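Local atomic coordinates of OBCA, Oxalate Biosynthetic Component A (Burkholderia glumae, PDB entry 4NNB), a protein that belongs to the oxalate-biosynthetic component family, pairing a family-specific N-terminal domain with a TIM-barrel domain that carries a magnesium ion and an oxaloacetate ion in the model. Residues Ala113-Ala121 with Trp140-Trp150. Numbering follows the deposited sequence.
Sequences AHFPKPWLA and WIVSEQGDLLW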
loop_
_atom_site.group_PDB
_atom_site.type_symbol
_atom_site.label_atom_id
_atom_site.label_comp_id
_atom_site.label_asym_id
_atom_site.label_seq_id
_atom_site.Cartn_x
_atom_site.Cartn_y
_atom_site.Cartn_z
ATOM N N ALA A 113 -29.187 1.893 5.496
ATOM C CA ALA A 113 -27.822 2.032 5.006
ATOM C C ALA A 113 -27.398 0.801 4.223
ATOM O O ALA A 113 -26.582 -0.000 4.683
ATOM C CB ALA A 113 -26.849 2.285 6.165
ATOM N N HIS A 114 -27.967 0.642 3.037
ATOM C CA HIS A 114 -27.529 -0.416 2.141
ATOM C C HIS A 114 -27.512 0.080 0.704
ATOM O O HIS A 114 -28.047 1.150 0.393
ATOM C CB HIS A 114 -28.357 -1.698 2.317
ATOM C CG HIS A 114 -29.679 -1.692 1.609
ATOM N ND1 HIS A 114 -30.340 -0.541 1.242
ATOM C CD2 HIS A 114 -30.462 -2.722 1.198
ATOM C CE1 HIS A 114 -31.477 -0.858 0.640
ATOM N NE2 HIS A 114 -31.570 -2.176 0.602
ATOM N N PHE A 115 -26.875 -0.680 -0.167
ATOM C CA PHE A 115 -26.809 -0.303 -1.562
ATOM C C PHE A 115 -26.964 -1.590 -2.341
ATOM O O PHE A 115 -25.973 -2.262 -2.637
ATOM C CB PHE A 115 -25.472 0.347 -1.869
ATOM C CG PHE A 115 -25.582 1.611 -2.654
ATOM C CD1 PHE A 115 -25.627 2.835 -2.010
ATOM C CD2 PHE A 115 -25.622 1.580 -4.034
ATOM C CE1 PHE A 115 -25.728 4.009 -2.730
ATOM C CE2 PHE A 115 -25.715 2.755 -4.767
ATOM C CZ PHE A 115 -25.771 3.971 -4.110
ATOM N N PRO A 116 -28.220 -1.948 -2.644
ATOM C CA PRO A 116 -28.548 -3.214 -3.300
ATOM C C PRO A 116 -27.811 -3.355 -4.615
ATOM O O PRO A 116 -27.601 -2.373 -5.320
ATOM C CB PRO A 116 -30.054 -3.099 -3.556
ATOM C CG PRO A 116 -30.545 -2.122 -2.537
ATOM C CD PRO A 116 -29.421 -1.135 -2.369
ATOM N N LYS A 117 -27.428 -4.582 -4.935
ATOM C CA LYS A 117 -26.760 -4.870 -6.200
ATOM C C LYS A 117 -27.457 -4.308 -7.457
ATOM O O LYS A 117 -26.782 -3.738 -8.321
ATOM C CB LYS A 117 -26.516 -6.375 -6.339
ATOM C CG LYS A 117 -25.862 -6.781 -7.659
ATOM C CD LYS A 117 -25.421 -8.238 -7.587
ATOM C CE LYS A 117 -24.790 -8.705 -8.884
ATOM N NZ LYS A 117 -23.803 -9.803 -8.630
ATOM N N PRO A 118 -28.795 -4.457 -7.567
ATOM C CA PRO A 118 -29.438 -3.883 -8.763
ATOM C C PRO A 118 -29.267 -2.363 -8.909
ATOM O O PRO A 118 -29.322 -1.869 -10.040
ATOM C CB PRO A 118 -30.923 -4.232 -8.581
ATOM C CG PRO A 118 -30.943 -5.391 -7.633
ATOM C CD PRO A 118 -29.762 -5.173 -6.713
ATOM N N TRP A 119 -29.063 -1.633 -7.816
ATOM C CA TRP A 119 -28.823 -0.197 -7.941
ATOM C C TRP A 119 -27.514 0.069 -8.659
ATOM O O TRP A 119 -27.437 0.920 -9.548
ATOM C CB TRP A 119 -28.772 0.484 -6.579
ATOM C CG TRP A 119 -30.073 0.566 -5.883
ATOM C CD1 TRP A 119 -31.233 -0.081 -6.219
ATOM C CD2 TRP A 119 -30.365 1.336 -4.719
ATOM N NE1 TRP A 119 -32.220 0.240 -5.326
ATOM C CE2 TRP A 119 -31.713 1.104 -4.395
ATOM C CE3 TRP A 119 -29.609 2.188 -3.908
ATOM C CZ2 TRP A 119 -32.326 1.703 -3.298
ATOM C CZ3 TRP A 119 -30.220 2.781 -2.825
ATOM C CH2 TRP A 119 -31.567 2.540 -2.530
ATOM N N LEU A 120 -26.478 -0.667 -8.266
ATOM C CA LEU A 120 -25.151 -0.471 -8.826
ATOM C C LEU A 120 -25.099 -1.047 -10.230
ATOM O O LEU A 120 -24.334 -0.586 -11.075
ATOM C CB LEU A 120 -24.098 -1.158 -7.944
ATOM C CG LEU A 120 -23.812 -0.525 -6.577
ATOM C CD1 LEU A 120 -23.110 -1.519 -5.648
ATOM C CD2 LEU A 120 -22.952 0.696 -6.759
ATOM N N ALA A 121 -25.917 -2.063 -10.470
ATOM C CA ALA A 121 -25.912 -2.744 -11.765
ATOM C C ALA A 121 -26.559 -1.875 -12.836
ATOM O O ALA A 121 -26.394 -2.122 -14.029
ATOM C CB ALA A 121 -26.611 -4.095 -11.665
ATOM N N TRP A 140 -17.973 0.396 4.383
ATOM C CA TRP A 140 -19.097 -0.443 3.952
ATOM C C TRP A 140 -18.496 -1.733 3.432
ATOM O O TRP A 140 -17.350 -1.745 2.982
ATOM C CB TRP A 140 -19.887 0.213 2.817
ATOM C CG TRP A 140 -20.640 1.466 3.168
ATOM C CD1 TRP A 140 -20.143 2.584 3.781
ATOM C CD2 TRP A 140 -22.016 1.760 2.854
ATOM N NE1 TRP A 140 -21.131 3.545 3.888
ATOM C CE2 TRP A 140 -22.286 3.059 3.329
ATOM C CE3 TRP A 140 -23.041 1.039 2.234
ATOM C CZ2 TRP A 140 -23.553 3.658 3.197
ATOM C CZ3 TRP A 140 -24.298 1.635 2.101
ATOM C CH2 TRP A 140 -24.538 2.930 2.580
ATOM N N ILE A 141 -19.255 -2.822 3.478
ATOM C CA ILE A 141 -18.735 -4.095 2.986
ATOM C C ILE A 141 -19.643 -4.722 1.935
ATOM O O ILE A 141 -20.820 -4.376 1.832
ATOM C CB ILE A 141 -18.452 -5.092 4.142
ATOM C CG1 ILE A 141 -19.700 -5.316 4.995
ATOM C CG2 ILE A 141 -17.318 -4.560 5.033
ATOM C CD1 ILE A 141 -20.472 -6.568 4.654
ATOM N N VAL A 142 -19.080 -5.631 1.148
ATOM C CA VAL A 142 -19.850 -6.343 0.135
ATOM C C VAL A 142 -20.431 -7.622 0.740
ATOM O O VAL A 142 -19.703 -8.404 1.351
ATOM C CB VAL A 142 -18.965 -6.717 -1.067
ATOM C CG1 VAL A 142 -19.718 -7.618 -2.030
ATOM C CG2 VAL A 142 -18.447 -5.463 -1.773
ATOM N N SER A 143 -21.735 -7.840 0.586
ATOM C CA SER A 143 -22.348 -9.078 1.096
ATOM C C SER A 143 -22.213 -10.230 0.093
ATOM O O SER A 143 -21.771 -10.027 -1.040
ATOM C CB SER A 143 -23.828 -8.855 1.411
ATOM O OG SER A 143 -24.579 -8.773 0.208
ATOM N N GLU A 144 -22.615 -11.438 0.486
ATOM C CA GLU A 144 -22.546 -12.576 -0.445
ATOM C C GLU A 144 -23.450 -12.387 -1.667
ATOM O O GLU A 144 -23.209 -12.968 -2.723
ATOM C CB GLU A 144 -22.862 -13.906 0.251
ATOM C CG GLU A 144 -22.680 -15.138 -0.657
ATOM C CD GLU A 144 -21.369 -15.114 -1.459
ATOM O OE1 GLU A 144 -20.294 -14.838 -0.868
ATOM O OE2 GLU A 144 -21.419 -15.370 -2.688
ATOM N N GLN A 145 -24.482 -11.562 -1.530
ATOM C CA GLN A 145 -25.377 -11.307 -2.654
ATOM C C GLN A 145 -24.851 -10.164 -3.512
ATOM O O GLN A 145 -25.435 -9.833 -4.545
ATOM C CB GLN A 145 -26.805 -11.012 -2.169
ATOM C CG GLN A 145 -27.498 -12.201 -1.487
ATOM C CD GLN A 145 -26.935 -12.515 -0.107
ATOM O OE1 GLN A 145 -26.518 -11.613 0.630
ATOM N NE2 GLN A 145 -26.911 -13.802 0.246
ATOM N N GLY A 146 -23.741 -9.561 -3.086
ATOM C CA GLY A 146 -23.135 -8.490 -3.854
ATOM C C GLY A 146 -23.739 -7.125 -3.581
ATOM O O GLY A 146 -23.542 -6.199 -4.369
ATOM N N ASP A 147 -24.483 -7.002 -2.483
ATOM C CA ASP A 147 -24.992 -5.707 -2.045
ATOM C C ASP A 147 -23.920 -5.016 -1.202
ATOM O O ASP A 147 -23.104 -5.689 -0.580
ATOM C CB ASP A 147 -26.238 -5.869 -1.157
ATOM C CG ASP A 147 -27.364 -6.640 -1.835
ATOM O OD1 ASP A 147 -28.039 -7.411 -1.123
ATOM O OD2 ASP A 147 -27.571 -6.481 -3.055
ATOM N N LEU A 148 -23.928 -3.686 -1.166
ATOM C CA LEU A 148 -23.100 -2.962 -0.201
ATOM C C LEU A 148 -23.880 -2.737 1.085
ATOM O O LEU A 148 -25.043 -2.322 1.049
ATOM C CB LEU A 148 -22.643 -1.618 -0.745
ATOM C CG LEU A 148 -21.880 -1.596 -2.059
ATOM C CD1 LEU A 148 -21.430 -0.171 -2.371
ATOM C CD2 LEU A 148 -20.697 -2.554 -2.021
ATOM N N LEU A 149 -23.235 -3.009 2.220
ATOM C CA LEU A 149 -23.881 -2.897 3.524
ATOM C C LEU A 149 -23.031 -2.067 4.477
ATOM O O LEU A 149 -21.810 -2.215 4.505
ATOM C CB LEU A 149 -24.084 -4.293 4.123
ATOM C CG LEU A 149 -24.848 -5.317 3.276
ATOM C CD1 LEU A 149 -25.122 -6.585 4.063
ATOM C CD2 LEU A 149 -26.148 -4.721 2.788
ATOM N N TRP A 150 -23.669 -1.204 5.261
ATOM C CA TRP A 150 -22.991 -0.565 6.389
ATOM C C TRP A 150 -23.505 -1.228 7.656
ATOM O O TRP A 150 -24.692 -1.165 7.948
ATOM C CB TRP A 150 -23.268 0.935 6.400
ATOM C CG TRP A 150 -22.755 1.688 7.604
ATOM C CD1 TRP A 150 -23.505 2.319 8.557
ATOM C CD2 TRP A 150 -21.381 1.916 7.960
ATOM N NE1 TRP A 150 -22.684 2.920 9.480
ATOM C CE2 TRP A 150 -21.380 2.688 9.140
ATOM C CE3 TRP A 150 -20.159 1.536 7.403
ATOM C CZ2 TRP A 150 -20.194 3.090 9.773
ATOM C CZ3 TRP A 150 -18.985 1.932 8.032
ATOM C CH2 TRP A 150 -19.011 2.709 9.199
#
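A three-stranded antiparallel sheet, ordered 114-115, 148-149, 141-142 within the family's N-terminal region, is joined at one edge here: strand 114-115 lies against the middle strand 148-149, part of the hairpin that Trp140-Trp150 forms. The register follows from two backbone bonds that make Phe115 and Leu148 a hydrogen-bonded pair: Phe115 N donates to Leu148 O at 2.7 Å, and Leu148 N returns to Phe115 O at 2.9 Å. Trp150 N also donates to Ala113 O, which extends the pairing beyond the strand, while His114 and Leu149 form the non-hydrogen-bonded pair. On the face carrying Phe115 and Leu148, Phe115 CB meets Leu148 CB at 3.6 Å. Leu120, from the short helix 117-121, sets its CD1 3.8 Å from Leu148 CG, the two leucine side chains crossing at about a right angle. Leu135 of helix 125-137 touches the side chains of Phe115, Leu148 and Trp140. The indole of Trp140 brings CZ3 to 3.8 Å from His114 CA, and Trp150 CB lies over the centre of one indole face. Lys117, with CG anti to its own N (chi1 178°) and an extended chain, runs past the type I turn Ser143-Gly146, CD 3.4 Å from Gln145 O, and its NZ is hydrogen-bonded to Arg484 O. Ser143 OG, in an ST turn, accepts from the backbone N of both Gln145 and Asp147. Just after the N-cap residue Pro116, the helix start is held by the Asp147 carboxylate: Lys117 N donates to the anti side of OD2 at 2.7 Å. The N-H...OD2 angle is 167°, nearly straight, with the donor 21° out of the carboxylate plane.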